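PDB 6PWK: GGDEF and EAL domain-containing protein from Vibrio cholerae O1 str. 2010EL-1786, which binds the second messenger c-di-GMP and probably acts as a receptor in the signalling circuit that controls large adhesins and biofilm formation. Local coordinates for residues R203-N208 against E218-F223; A270-Q275 against H302-E307; G328-V333 against R350-K355. All blocks are in the same frame, centred on the assembly; numbering follows the deposited sequence.

How the interactions relate
All three contacts lie in the EAL domain and follow one another along the chain in the order 1, 2, 3. They share one curled sheet. Strand 214-225, the hairpin partner of 200-209 in interaction 1, neighbours 269-272, which pairs with 301-305, then 330-336, then 353-356. Centres of interactions 1 and 2 are about 12 Å apart, those of 2 and 3 about 9 Å, and those of 1 and 3 about 17 Å. Interactions 1 and 2 supply magnesium ligands, E218 from the first and N272 and E304 from the second, while interaction 3 backs them through K355, which forms salt bridges with E218 and E304. Successive barrel strands thus build one c-di-GMP and metal site.

Interaction 1: R203-N208 against E218-F223. With MG (magnesium ion), chain E; C2E (9,9'-[(2R,3R,3aS,5S,7aR,9R,10R,10aS,12S,14aR)-3,5,10,12-tetrahydroxy-5,12-dioxidooctahydro-2H,7H-difuro[3,2-d:3',2'-j][1,3,7,9,2,8]tetraoxadiphosphacyclododecine-2,9-diyl]bis(2-amino-1,9-dihydro-6H-purin-6-one)), chain C.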
# COMPACT_ATOMS: atom_id res chain seq x y z
N ARG A 203 -28.41 5.34 -15.99
CA ARG A 203 -28.61 6.11 -17.21
C ARG A 203 -27.67 5.60 -18.29
O ARG A 203 -26.53 5.21 -18.00
CB ARG A 203 -28.39 7.61 -16.97
CG ARG A 203 -29.41 8.25 -16.04
CD ARG A 203 -28.94 9.59 -15.51
NE ARG A 203 -28.23 10.38 -16.51
CZ ARG A 203 -26.99 10.84 -16.36
NH1 ARG A 203 -26.32 10.60 -15.24
NH2 ARG A 203 -26.43 11.55 -17.33
N TYR A 204 -28.14 5.61 -19.53
CA TYR A 204 -27.37 5.11 -20.67
C TYR A 204 -27.24 6.23 -21.69
O TYR A 204 -28.23 6.63 -22.32
CB TYR A 204 -28.03 3.88 -21.29
CG TYR A 204 -28.28 2.74 -20.33
CD1 TYR A 204 -29.43 2.71 -19.54
CD2 TYR A 204 -27.39 1.69 -20.22
CE1 TYR A 204 -29.66 1.67 -18.66
CE2 TYR A 204 -27.61 0.64 -19.34
CZ TYR A 204 -28.75 0.64 -18.56
OH TYR A 204 -28.98 -0.40 -17.69
N GLN A 205 -26.02 6.74 -21.87
CA GLN A 205 -25.74 7.80 -22.83
C GLN A 205 -24.99 7.20 -24.02
O GLN A 205 -23.92 6.61 -23.85
CB GLN A 205 -24.92 8.92 -22.20
CG GLN A 205 -24.84 10.17 -23.05
CD GLN A 205 -24.01 11.27 -22.42
OE1 GLN A 205 -22.91 11.02 -21.92
NE2 GLN A 205 -24.53 12.49 -22.42
N ALA A 206 -25.55 7.36 -25.21
CA ALA A 206 -25.00 6.74 -26.40
C ALA A 206 -23.87 7.58 -26.99
O ALA A 206 -23.98 8.81 -27.10
CB ALA A 206 -26.09 6.53 -27.45
N ALA A 207 -22.79 6.91 -27.37
CA ALA A 207 -21.69 7.53 -28.10
C ALA A 207 -21.87 7.19 -29.58
O ALA A 207 -21.69 6.03 -29.98
CB ALA A 207 -20.34 7.03 -27.58
N ASN A 208 -22.24 8.19 -30.37
CA ASN A 208 -22.63 7.98 -31.76
C ASN A 208 -21.64 8.63 -32.71
O ASN A 208 -21.04 9.67 -32.40
CB ASN A 208 -24.03 8.54 -32.04
CG ASN A 208 -25.12 7.83 -31.25
OD1 ASN A 208 -24.95 6.69 -30.83
ND2 ASN A 208 -26.24 8.51 -31.04
N GLU A 218 -22.57 4.48 -22.53
CA GLU A 218 -21.90 4.57 -21.24
C GLU A 218 -22.93 4.54 -20.11
O GLU A 218 -23.98 5.18 -20.20
CB GLU A 218 -21.06 5.84 -21.14
CG GLU A 218 -20.30 5.97 -19.83
CD GLU A 218 -19.34 7.13 -19.82
OE1 GLU A 218 -19.34 7.92 -20.79
OE2 GLU A 218 -18.57 7.27 -18.84
N VAL A 219 -22.63 3.79 -19.06
CA VAL A 219 -23.53 3.60 -17.93
C VAL A 219 -23.14 4.56 -16.82
O VAL A 219 -21.97 4.62 -16.42
CB VAL A 219 -23.49 2.14 -17.43
CG1 VAL A 219 -24.35 1.98 -16.19
CG2 VAL A 219 -23.95 1.20 -18.53
N PHE A 220 -24.11 5.32 -16.33
CA PHE A 220 -23.93 6.23 -15.20
C PHE A 220 -24.78 5.74 -14.04
O PHE A 220 -25.97 5.47 -14.21
CB PHE A 220 -24.31 7.66 -15.58
CG PHE A 220 -23.44 8.26 -16.64
CD1 PHE A 220 -22.07 8.06 -16.61
CD2 PHE A 220 -23.99 9.00 -17.66
CE1 PHE A 220 -21.26 8.60 -17.58
CE2 PHE A 220 -23.18 9.55 -18.65
CZ PHE A 220 -21.82 9.35 -18.61
N SER A 221 -24.16 5.63 -12.87
CA SER A 221 -24.82 5.09 -11.69
C SER A 221 -25.21 6.21 -10.73
O SER A 221 -24.44 7.15 -10.52
CB SER A 221 -23.92 4.07 -10.98
OG SER A 221 -23.61 2.98 -11.83
N ALA A 222 -26.40 6.08 -10.16
CA ALA A 222 -26.88 6.97 -9.11
C ALA A 222 -27.82 6.18 -8.22
O ALA A 222 -28.28 5.10 -8.58
CB ALA A 222 -27.57 8.21 -9.69
N PHE A 223 -28.11 6.73 -7.04
CA PHE A 223 -29.08 6.11 -6.15
C PHE A 223 -29.84 7.20 -5.41
O PHE A 223 -29.40 8.35 -5.34
CB PHE A 223 -28.42 5.15 -5.16
CG PHE A 223 -27.55 5.82 -4.13
CD1 PHE A 223 -28.08 6.23 -2.92
CD2 PHE A 223 -26.20 6.02 -4.37
CE1 PHE A 223 -27.28 6.84 -1.97
CE2 PHE A 223 -25.40 6.63 -3.43
CZ PHE A 223 -25.94 7.04 -2.22
MG MG E . -16.39 7.76 -18.32
P1 C2E C . -17.56 10.59 -16.45
O2P C2E C . -16.85 9.37 -16.98
O1P C2E C . -16.88 11.75 -17.12
O5' C2E C . -19.11 10.66 -16.97
C5' C2E C . -19.54 11.82 -17.60
C4' C2E C . -20.24 12.68 -16.51
O4' C2E C . -20.57 13.84 -17.00
C3' C2E C . -21.58 12.06 -16.09
O3' C2E C . -21.96 12.68 -14.96
C2' C2E C . -22.49 12.56 -17.23
O2' C2E C . -23.92 12.43 -16.83
C1' C2E C . -22.17 13.82 -17.22
N9 C2E C . -22.38 14.65 -18.37
C8 C2E C . -22.58 13.69 -19.30
N7 C2E C . -22.79 14.32 -20.48
C5 C2E C . -22.71 15.63 -20.29
C6 C2E C . -22.83 16.87 -21.20
O6 C2E C . -23.06 16.77 -22.35
N1 C2E C . -22.68 18.18 -20.64
C2 C2E C . -22.40 18.37 -19.24
N2 C2E C . -22.23 19.69 -18.62
N3 C2E C . -22.28 17.19 -18.41
C4 C2E C . -22.45 15.82 -18.98
P11 C2E C . -22.36 11.62 -13.75
O21 C2E C . -23.59 10.77 -13.93
O11 C2E C . -22.63 12.45 -12.53
O5A C2E C . -20.93 10.81 -13.54
C5A C2E C . -19.97 11.59 -12.89
C4A C2E C . -18.76 10.78 -12.64
O4A C2E C . -19.03 9.87 -11.74
C3A C2E C . -18.27 9.98 -14.04
O3A C2E C . -17.34 10.85 -14.83
C2A C2E C . -17.70 8.97 -13.66
O2A C2E C . -16.23 9.25 -13.46
C1A C2E C . -18.42 8.58 -12.25
N91 C2E C . -19.33 7.66 -12.44
C81 C2E C . -20.59 7.78 -12.89
N71 C2E C . -21.11 6.53 -12.90
C51 C2E C . -20.18 5.68 -12.47
C61 C2E C . -20.18 4.17 -12.28
O61 C2E C . -21.17 3.58 -12.53
N11 C2E C . -19.02 3.49 -11.79
C21 C2E C . -17.83 4.23 -11.48
N21 C2E C . -16.65 3.53 -10.99
N31 C2E C . -17.84 5.68 -11.68
C41 C2E C . -19.05 6.38 -12.18
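R203 pairs with F220 and Q205 with E218 in an antiparallel hairpin, four backbone hydrogen bonds closing these two hydrogen-bonded pairs, with Y204 and V219 the non-hydrogen-bonded pair between them. The side chains of R203, Q205, E218 and F220 share the sheet face that carries c-di-GMP. R203 bends at chi3 (39°), which brings its guanidinium beside the F220 ring and to the ligand. One face of that group looks to F220 CD2, 3.5 Å from R203 NH2, and the two planes are 28° apart. NH2 meets the ligand ribose O2' almost straight at 2.7 Å, in the guanidinium plane, and NH1 bonds phosphate oxygen O21 at 3.0 Å. The F220 ring receives the ribose on one face, with the ligand C3' over its centre, and has Q205 OE1 at its edge. Extended beyond CG, Q205 sends NE2 to the guanine N7 at 3.2 Å, while its OE1 is held by Q410. The other base is met by S221, whose backbone N bonds N71 and whose OG bonds O61. E218 reaches straight out to the magnesium ion with OE2 (2.3 Å); its OE1 takes K355 and Q410. E218 probably corresponds to the glutamate of the EAL signature. R203 at the phosphate and E218 on the metal hold the charged backbone of c-di-GMP, while Q205 and S221 at the Hoogsteen edges are consistent with recognition of guanine.

Interaction 2: A270-Q275 against H302-E307; sequences AINIAQ and HFEIPE. With MG (magnesium ion), chain E; C2E (9,9'-[(2R,3R,3aS,5S,7aR,9R,10R,10aS,12S,14aR)-3,5,10,12-tetrahydroxy-5,12-dioxidooctahydro-2H,7H-difuro[3,2-d:3',2'-j][1,3,7,9,2,8]tetraoxadiphosphacyclododecine-2,9-diyl]bis(2-amino-1,9-dihydro-6H-purin-6-one)), chain C.
N272 and E304 stand side by side on neighbouring strands and point the same way, toward the magnesium ion that both bind. Their flat ends are turned almost square to each other, amide and carboxylate planes 79° apart. E304 CG lies anti to the backbone N (chi1 -150°), and the chain then bends at chi2, bringing OE1 to the magnesium at 2.2 Å. E304 OE2 turns the other way and lies 3.8 Å from A270 CB. It also pairs with K355, in a salt bridge, and with the hydroxyl of Y353; these partners should fix the rotation of the carboxylate. E218 and D334 bind the same ion, and ligand atom O2P adds a phosphate oxygen at 2.1 Å.

The backbones beneath run parallel in direct register, A270 beside H302, I271 beside F303 and N272 beside E304. I271 N bonds H302 O, E304 N bonds I271 O, and I273 N reaches E304 O at 3.0 Å. Such adjacent parallel strands belong to the TIM-like barrel of EAL domains, whose ligand and metal site lies at the carboxyl ends of the strands.

On the face that carries I271 and F303, I273, just past its strand, crosses F303 at a slant, its CD1 coming to the ring edge 3.8 Å from CD1 of F303. I253 of helix 245-261 packs against both of these residues. Past the strands, P306 comes up to I273 with its CD, which lies beside the I273 carbonyl oxygen. H302 starts from the same face as A270 and E304, but its imidazole leads off to H216 through ND1 and to K352 through NE2.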
# COMPACT_ATOMS: atom_id res chain seq x y z
N ALA A 270 -20.57 0.68 -21.84
CA ALA A 270 -19.32 1.16 -21.27
C ALA A 270 -19.49 1.35 -19.77
O ALA A 270 -20.29 2.19 -19.34
CB ALA A 270 -18.88 2.47 -21.94
N ILE A 271 -18.75 0.57 -18.99
CA ILE A 271 -18.82 0.62 -17.53
C ILE A 271 -17.61 1.37 -17.01
O ILE A 271 -16.47 1.01 -17.32
CB ILE A 271 -18.89 -0.79 -16.93
CG1 ILE A 271 -20.05 -1.59 -17.53
CG2 ILE A 271 -19.02 -0.72 -15.42
CD1 ILE A 271 -20.15 -3.00 -16.99
N ASN A 272 -17.85 2.41 -16.22
CA ASN A 272 -16.76 3.14 -15.58
C ASN A 272 -16.18 2.32 -14.43
O ASN A 272 -16.91 1.68 -13.67
CB ASN A 272 -17.24 4.49 -15.06
CG ASN A 272 -17.64 5.44 -16.17
OD1 ASN A 272 -16.79 6.03 -16.83
ND2 ASN A 272 -18.94 5.61 -16.37
N ILE A 273 -14.86 2.35 -14.30
CA ILE A 273 -14.14 1.66 -13.24
C ILE A 273 -13.28 2.68 -12.51
O ILE A 273 -12.53 3.43 -13.14
CB ILE A 273 -13.27 0.51 -13.78
CG1 ILE A 273 -14.11 -0.46 -14.62
CG2 ILE A 273 -12.59 -0.23 -12.63
CD1 ILE A 273 -15.18 -1.18 -13.84
N ALA A 274 -13.39 2.71 -11.18
CA ALA A 274 -12.56 3.62 -10.40
C ALA A 274 -11.13 3.08 -10.30
O ALA A 274 -10.87 1.89 -10.48
CB ALA A 274 -13.15 3.81 -9.00
N GLN A 275 -10.20 4.00 -10.03
CA GLN A 275 -8.79 3.60 -9.92
C GLN A 275 -8.56 2.71 -8.71
O GLN A 275 -7.82 1.73 -8.79
CB GLN A 275 -7.89 4.84 -9.87
CG GLN A 275 -6.43 4.51 -9.62
CD GLN A 275 -5.51 5.70 -9.86
OE1 GLN A 275 -5.87 6.64 -10.58
NE2 GLN A 275 -4.33 5.67 -9.27
N HIS A 302 -17.60 -2.87 -22.47
CA HIS A 302 -16.44 -2.00 -22.57
C HIS A 302 -16.16 -1.45 -21.18
O HIS A 302 -17.04 -0.85 -20.55
CB HIS A 302 -16.68 -0.86 -23.56
CG HIS A 302 -16.76 -1.30 -24.99
ND1 HIS A 302 -16.90 -0.41 -26.03
CD2 HIS A 302 -16.72 -2.53 -25.55
CE1 HIS A 302 -16.94 -1.07 -27.17
NE2 HIS A 302 -16.83 -2.36 -26.90
N PHE A 303 -14.93 -1.64 -20.70
CA PHE A 303 -14.53 -1.16 -19.38
C PHE A 303 -13.80 0.16 -19.54
O PHE A 303 -12.72 0.21 -20.15
CB PHE A 303 -13.66 -2.19 -18.66
CG PHE A 303 -14.43 -3.40 -18.19
CD1 PHE A 303 -15.14 -3.36 -17.01
CD2 PHE A 303 -14.45 -4.56 -18.94
CE1 PHE A 303 -15.86 -4.46 -16.57
CE2 PHE A 303 -15.16 -5.67 -18.51
CZ PHE A 303 -15.86 -5.62 -17.33
N GLU A 304 -14.38 1.23 -19.00
CA GLU A 304 -13.82 2.57 -19.13
C GLU A 304 -12.86 2.81 -17.97
O GLU A 304 -13.28 2.90 -16.81
CB GLU A 304 -14.93 3.62 -19.16
CG GLU A 304 -14.57 4.86 -19.96
CD GLU A 304 -15.78 5.50 -20.62
OE1 GLU A 304 -16.36 6.44 -20.03
OE2 GLU A 304 -16.16 5.06 -21.72
N ILE A 305 -11.57 2.90 -18.28
CA ILE A 305 -10.51 3.02 -17.28
C ILE A 305 -9.97 4.44 -17.32
O ILE A 305 -9.64 4.93 -18.41
CB ILE A 305 -9.38 2.00 -17.54
CG1 ILE A 305 -9.94 0.58 -17.52
CG2 ILE A 305 -8.28 2.16 -16.52
CD1 ILE A 305 -8.94 -0.48 -17.92
N PRO A 306 -9.87 5.13 -16.19
CA PRO A 306 -9.35 6.50 -16.20
C PRO A 306 -7.89 6.54 -16.64
O PRO A 306 -7.13 5.59 -16.41
CB PRO A 306 -9.51 6.96 -14.74
CG PRO A 306 -10.50 6.01 -14.14
CD PRO A 306 -10.27 4.71 -14.83
N GLU A 307 -7.52 7.64 -17.28
CA GLU A 307 -6.14 7.80 -17.73
C GLU A 307 -5.15 7.76 -16.57
O GLU A 307 -4.02 7.30 -16.74
CB GLU A 307 -5.99 9.10 -18.52
CG GLU A 307 -4.56 9.43 -18.93
CD GLU A 307 -4.49 10.58 -19.91
OE1 GLU A 307 -4.44 10.32 -21.13
OE2 GLU A 307 -4.48 11.74 -19.46
MG MG E . -16.39 7.76 -18.32
P1 C2E C . -17.56 10.59 -16.45
O2P C2E C . -16.85 9.37 -16.98
O1P C2E C . -16.88 11.75 -17.12
O5' C2E C . -19.11 10.66 -16.97
C5' C2E C . -19.54 11.82 -17.60
C4' C2E C . -20.24 12.68 -16.51
O4' C2E C . -20.57 13.84 -17.00
C3' C2E C . -21.58 12.06 -16.09
O3' C2E C . -21.96 12.68 -14.96
C2' C2E C . -22.49 12.56 -17.23
O2' C2E C . -23.92 12.43 -16.83
C1' C2E C . -22.17 13.82 -17.22
N9 C2E C . -22.38 14.65 -18.37
C8 C2E C . -22.58 13.69 -19.30
N7 C2E C . -22.79 14.32 -20.48
C5 C2E C . -22.71 15.63 -20.29
C6 C2E C . -22.83 16.87 -21.20
O6 C2E C . -23.06 16.77 -22.35
N1 C2E C . -22.68 18.18 -20.64
C2 C2E C . -22.40 18.37 -19.24
N2 C2E C . -22.23 19.69 -18.62
N3 C2E C . -22.28 17.19 -18.41
C4 C2E C . -22.45 15.82 -18.98
P11 C2E C . -22.36 11.62 -13.75
O21 C2E C . -23.59 10.77 -13.93
O11 C2E C . -22.63 12.45 -12.53
O5A C2E C . -20.93 10.81 -13.54
C5A C2E C . -19.97 11.59 -12.89
C4A C2E C . -18.76 10.78 -12.64
O4A C2E C . -19.03 9.87 -11.74
C3A C2E C . -18.27 9.98 -14.04
O3A C2E C . -17.34 10.85 -14.83
C2A C2E C . -17.70 8.97 -13.66
O2A C2E C . -16.23 9.25 -13.46
C1A C2E C . -18.42 8.58 -12.25
N91 C2E C . -19.33 7.66 -12.44
C81 C2E C . -20.59 7.78 -12.89
N71 C2E C . -21.11 6.53 -12.90
C51 C2E C . -20.18 5.68 -12.47
C61 C2E C . -20.18 4.17 -12.28
O61 C2E C . -21.17 3.58 -12.53
N11 C2E C . -19.02 3.49 -11.79
C21 C2E C . -17.83 4.23 -11.48
N21 C2E C . -16.65 3.53 -10.99
N31 C2E C . -17.84 5.68 -11.68
C41 C2E C . -19.05 6.38 -12.18

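Interaction 3: G328-V333 against R350-K355; sequences GADFGV and RPKYVK
K352 lies across D330 where strand 330-336 meets the segment leading into strand 353-356. From CB outward its chain is fully extended, with CG trans to the backbone N (chi1 -176°). K352 CB sits 3.2 Å from D330 OD2 and also near the carbonyl oxygen of F331. CG passes the same carboxylate oxygen, and K352 CD is again 3.2 Å from D330 OD2, so it is the methylene chain that runs past the acid. CE then draws away, and K352 NZ ends 4.5 Å from D330 OD2, beyond a salt bridge; its hydrogen-bond partner is H302 NE2. The aspartate's other oxygen, OD1, accepts the backbone N of F331 and a salt bridge from R325.

The backbone of K352 is tied in as well, its N bonding F331 O at 3.0 Å. Farther along, V333 N makes a weak bond to Y353 O, and K355 N bonds V333 O at 2.9 Å. The Y353 ring lies flat over G332, whose CA is 3.6 Å from the ring centroid in a CH-pi contact, which the lack of a side chain on the glycine allows. On the opposite side of the sheet P351 packs against both F331 and V333; its CG approaches V333 CG2 at 3.9 Å. The Y353 hydroxyl and K355 NZ both turn to E304, and K355 NZ also pairs with E218, tying this strand pair to two magnesium ligands. Parallel strands joined through helix 345-349 form a beta-alpha-beta unit, as is characteristic of the TIM-like barrel of EAL domains.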
# COMPACT_ATOMS: atom_id res chain seq x y z
N GLY A 328 -12.89 -12.07 -23.37
CA GLY A 328 -13.71 -11.64 -24.48
C GLY A 328 -14.32 -10.26 -24.35
O GLY A 328 -15.26 -9.95 -25.09
N ALA A 329 -13.83 -9.44 -23.44
CA ALA A 329 -14.27 -8.06 -23.31
C ALA A 329 -13.17 -7.13 -23.80
O ALA A 329 -12.15 -7.57 -24.34
CB ALA A 329 -14.67 -7.77 -21.86
N ASP A 330 -13.37 -5.82 -23.61
CA ASP A 330 -12.39 -4.84 -24.04
C ASP A 330 -12.45 -3.64 -23.10
O ASP A 330 -13.27 -3.60 -22.17
CB ASP A 330 -12.61 -4.43 -25.50
CG ASP A 330 -11.32 -4.10 -26.22
OD1 ASP A 330 -10.33 -3.76 -25.53
OD2 ASP A 330 -11.29 -4.17 -27.46
N PHE A 331 -11.59 -2.66 -23.35
CA PHE A 331 -11.45 -1.52 -22.45
C PHE A 331 -11.09 -0.27 -23.23
O PHE A 331 -10.62 -0.33 -24.37
CB PHE A 331 -10.39 -1.79 -21.37
CG PHE A 331 -9.01 -1.99 -21.92
CD1 PHE A 331 -8.14 -0.92 -22.06
CD2 PHE A 331 -8.57 -3.25 -22.30
CE1 PHE A 331 -6.87 -1.10 -22.57
CE2 PHE A 331 -7.30 -3.44 -22.80
CZ PHE A 331 -6.45 -2.36 -22.94
N GLY A 332 -11.31 0.88 -22.60
CA GLY A 332 -10.96 2.17 -23.16
C GLY A 332 -10.45 3.11 -22.08
O GLY A 332 -10.40 2.76 -20.90
N VAL A 333 -10.07 4.31 -22.52
CA VAL A 333 -9.52 5.34 -21.64
C VAL A 333 -10.56 6.44 -21.47
O VAL A 333 -11.24 6.82 -22.43
CB VAL A 333 -8.20 5.90 -22.20
CG1 VAL A 333 -7.55 6.85 -21.19
CG2 VAL A 333 -7.25 4.77 -22.55
N ARG A 350 -2.72 -0.34 -26.18
CA ARG A 350 -3.60 -0.44 -27.34
C ARG A 350 -5.07 -0.51 -26.93
O ARG A 350 -5.72 -1.54 -27.13
CB ARG A 350 -3.24 -1.66 -28.19
CG ARG A 350 -1.87 -1.63 -28.84
CD ARG A 350 -1.88 -0.80 -30.11
NE ARG A 350 -0.83 -1.22 -31.03
CZ ARG A 350 0.43 -0.82 -30.96
NH1 ARG A 350 0.81 0.02 -30.01
NH2 ARG A 350 1.32 -1.25 -31.84
N PRO A 351 -5.63 0.55 -26.36
CA PRO A 351 -7.04 0.51 -25.97
C PRO A 351 -7.95 0.46 -27.19
O PRO A 351 -7.58 0.87 -28.30
CB PRO A 351 -7.23 1.81 -25.19
CG PRO A 351 -6.20 2.73 -25.73
CD PRO A 351 -5.02 1.87 -26.07
N LYS A 352 -9.15 -0.06 -26.98
CA LYS A 352 -10.13 -0.12 -28.06
C LYS A 352 -10.57 1.28 -28.48
O LYS A 352 -10.81 1.53 -29.66
CB LYS A 352 -11.34 -0.96 -27.64
CG LYS A 352 -12.37 -1.17 -28.74
CD LYS A 352 -13.52 -2.04 -28.26
CE LYS A 352 -14.42 -2.45 -29.42
NZ LYS A 352 -15.47 -3.42 -28.99
N TYR A 353 -10.68 2.19 -27.52
CA TYR A 353 -11.09 3.56 -27.80
C TYR A 353 -10.41 4.49 -26.81
O TYR A 353 -9.82 4.07 -25.82
CB TYR A 353 -12.61 3.72 -27.74
CG TYR A 353 -13.19 3.48 -26.36
CD1 TYR A 353 -13.34 4.51 -25.45
CD2 TYR A 353 -13.61 2.21 -25.98
CE1 TYR A 353 -13.88 4.30 -24.20
CE2 TYR A 353 -14.15 1.98 -24.73
CZ TYR A 353 -14.28 3.03 -23.84
OH TYR A 353 -14.82 2.81 -22.59
N VAL A 354 -10.50 5.79 -27.11
CA VAL A 354 -10.08 6.84 -26.20
C VAL A 354 -11.19 7.87 -26.13
O VAL A 354 -11.59 8.43 -27.16
CB VAL A 354 -8.74 7.48 -26.62
CG1 VAL A 354 -7.59 6.54 -26.34
CG2 VAL A 354 -8.76 7.86 -28.10
N LYS A 355 -11.71 8.11 -24.93
CA LYS A 355 -12.72 9.13 -24.70
C LYS A 355 -12.01 10.39 -24.21
O LYS A 355 -11.38 10.37 -23.15
CB LYS A 355 -13.77 8.66 -23.70
CG LYS A 355 -15.05 9.47 -23.71
CD LYS A 355 -16.18 8.74 -22.99
CE LYS A 355 -16.49 7.41 -23.67
NZ LYS A 355 -17.65 6.73 -23.05